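Local coordinates for protein Abbfa_003403 (Acinetobacter baumannii, PDB 4ZXH) that probably assembles a peptide as a four-domain nonribosomal peptide synthetase, with condensation, adenylation, carrier and thioesterase domains in one chain, at residues N652-V657 / C758-Y763. Residues are numbered along the deposited sequence; the frame is centred on the assembly and turned at random.
Sequences NDRLQV and CLWNVY
In the adenylation domain, which belongs to the ANL superfamily of AMP-binding enzymes, the C-terminal end of helix 641-655 packs on a mixed nine-stranded sheet through Trp760. This tryptophan stands on strand 756-763, between strands 735-740 and 773-777, and points at the last helical turn. Its indole meets Arg654 and Leu655. No hydrogen bond links the two segments.

The main touch is a CH-pi contact. Arg654 CB lies over one face of the indole, 4.1 Å from the centroid of the Trp760 six-membered ring and 29° off its normal. The methylene sits toward the rim, and Arg654 CB approaches Trp760 CZ2 to 3.7 Å. Arg654 CG follows, 3.8 Å from Trp760 CH2. The arginine chain crosses the indole at about a right angle and runs extended from CG to NE. Its guanidinium is inclined 48° to the ring plane. Arg654 NH1 hydrogen-bonds to the carbonyl O of Ser650 on the same helix. Arg654 CA and Trp760 CA, the closest CA pair of the two segments, lie 9.2 Å apart, with the side chains between helix and strand.

Leu655 meets the pyrrole part of the indole obliquely and also touches Thr736 on the neighbouring strand. The helix ends here, and Gln656 leaves it with a positive phi. Asn652 OD1, on the last helical turn, accepts a hydrogen bond from Val657 N at 2.9 Å. Leu655 CG lies beside the backbone N and CD1 is anti to CA (chi2 -179°), which leaves the other methyl, Leu655 CD2, to meet the ring 4.1 Å from Trp760 NE1.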
# COMPACT_ATOMS: atom_id res chain seq x y z
N ASN A 652 -3.29 -13.91 -39.19
CA ASN A 652 -2.37 -14.84 -39.81
C ASN A 652 -0.94 -14.31 -39.89
O ASN A 652 -0.01 -15.11 -39.86
CB ASN A 652 -2.82 -15.22 -41.21
CG ASN A 652 -1.90 -16.25 -41.83
OD1 ASN A 652 -1.83 -17.39 -41.35
ND2 ASN A 652 -1.17 -15.86 -42.88
N ASP A 653 -0.77 -12.99 -39.99
CA ASP A 653 0.56 -12.36 -40.02
C ASP A 653 1.34 -12.72 -38.76
O ASP A 653 2.55 -12.94 -38.80
CB ASP A 653 0.46 -10.83 -40.12
CG ASP A 653 0.03 -10.34 -41.50
OD1 ASP A 653 0.23 -11.08 -42.49
OD2 ASP A 653 -0.51 -9.22 -41.58
N ARG A 654 0.61 -12.78 -37.65
CA ARG A 654 1.15 -13.10 -36.34
C ARG A 654 1.28 -14.60 -36.07
O ARG A 654 2.19 -15.03 -35.35
CB ARG A 654 0.26 -12.46 -35.27
CG ARG A 654 0.23 -10.94 -35.38
CD ARG A 654 -0.99 -10.34 -34.72
NE ARG A 654 -0.82 -8.89 -34.58
CZ ARG A 654 -0.84 -8.02 -35.58
NH1 ARG A 654 -1.02 -8.42 -36.83
NH2 ARG A 654 -0.67 -6.73 -35.34
N LEU A 655 0.38 -15.40 -36.64
CA LEU A 655 0.32 -16.82 -36.33
C LEU A 655 0.97 -17.70 -37.38
O LEU A 655 1.39 -18.81 -37.08
CB LEU A 655 -1.13 -17.26 -36.14
CG LEU A 655 -1.84 -16.67 -34.94
CD1 LEU A 655 -3.24 -17.20 -34.88
CD2 LEU A 655 -1.06 -17.00 -33.67
N GLN A 656 1.01 -17.19 -38.62
CA GLN A 656 1.61 -17.91 -39.74
C GLN A 656 1.08 -19.34 -39.83
O GLN A 656 1.84 -20.30 -39.73
CB GLN A 656 3.14 -17.92 -39.62
CG GLN A 656 3.80 -16.56 -39.80
CD GLN A 656 3.69 -16.03 -41.22
OE1 GLN A 656 2.71 -15.37 -41.58
NE2 GLN A 656 4.71 -16.30 -42.03
N VAL A 657 -0.24 -19.46 -39.99
CA VAL A 657 -0.91 -20.76 -40.01
C VAL A 657 -0.55 -21.52 -41.29
O VAL A 657 -0.45 -20.95 -42.37
CB VAL A 657 -2.44 -20.59 -39.89
CG1 VAL A 657 -3.17 -21.91 -40.09
CG2 VAL A 657 -2.80 -20.00 -38.55
N CYS A 758 4.94 -19.51 -27.27
CA CYS A 758 4.64 -18.14 -27.67
C CYS A 758 3.31 -17.71 -27.03
O CYS A 758 2.32 -18.43 -27.09
CB CYS A 758 4.59 -18.03 -29.19
SG CYS A 758 4.28 -16.36 -29.86
N LEU A 759 3.30 -16.53 -26.42
CA LEU A 759 2.09 -16.02 -25.77
C LEU A 759 1.64 -14.69 -26.39
O LEU A 759 2.42 -13.73 -26.44
CB LEU A 759 2.34 -15.85 -24.27
CG LEU A 759 1.17 -15.41 -23.38
CD1 LEU A 759 -0.04 -16.33 -23.53
CD2 LEU A 759 1.61 -15.36 -21.93
N TRP A 760 0.39 -14.63 -26.86
CA TRP A 760 -0.20 -13.36 -27.27
C TRP A 760 -1.24 -12.89 -26.27
O TRP A 760 -2.16 -13.63 -25.93
CB TRP A 760 -0.84 -13.48 -28.64
CG TRP A 760 0.13 -13.74 -29.75
CD1 TRP A 760 0.53 -14.96 -30.23
CD2 TRP A 760 0.83 -12.76 -30.52
NE1 TRP A 760 1.44 -14.79 -31.25
CE2 TRP A 760 1.64 -13.44 -31.44
CE3 TRP A 760 0.85 -11.36 -30.51
CZ2 TRP A 760 2.47 -12.78 -32.35
CZ3 TRP A 760 1.66 -10.70 -31.42
CH2 TRP A 760 2.46 -11.41 -32.32
N ASN A 761 -1.09 -11.66 -25.77
CA ASN A 761 -2.19 -11.02 -25.06
C ASN A 761 -2.97 -10.21 -26.08
O ASN A 761 -2.40 -9.41 -26.82
CB ASN A 761 -1.73 -10.13 -23.92
CG ASN A 761 -2.88 -9.46 -23.19
OD1 ASN A 761 -3.93 -10.07 -22.96
ND2 ASN A 761 -2.70 -8.18 -22.85
N VAL A 762 -4.27 -10.42 -26.13
CA VAL A 762 -5.02 -9.99 -27.28
C VAL A 762 -6.36 -9.37 -26.82
O VAL A 762 -6.94 -9.80 -25.81
CB VAL A 762 -5.19 -11.20 -28.25
CG1 VAL A 762 -6.22 -12.18 -27.75
CG2 VAL A 762 -5.51 -10.73 -29.64
N TYR A 763 -6.80 -8.32 -27.51
CA TYR A 763 -7.89 -7.48 -27.01
C TYR A 763 -8.79 -6.93 -28.13
O TYR A 763 -8.34 -6.72 -29.28
CB TYR A 763 -7.34 -6.31 -26.18
CG TYR A 763 -8.33 -5.18 -25.93
CD1 TYR A 763 -9.14 -5.18 -24.81
CD2 TYR A 763 -8.45 -4.11 -26.82
CE1 TYR A 763 -10.06 -4.16 -24.58
CE2 TYR A 763 -9.37 -3.08 -26.60
CZ TYR A 763 -10.17 -3.11 -25.48
OH TYR A 763 -11.08 -2.11 -25.25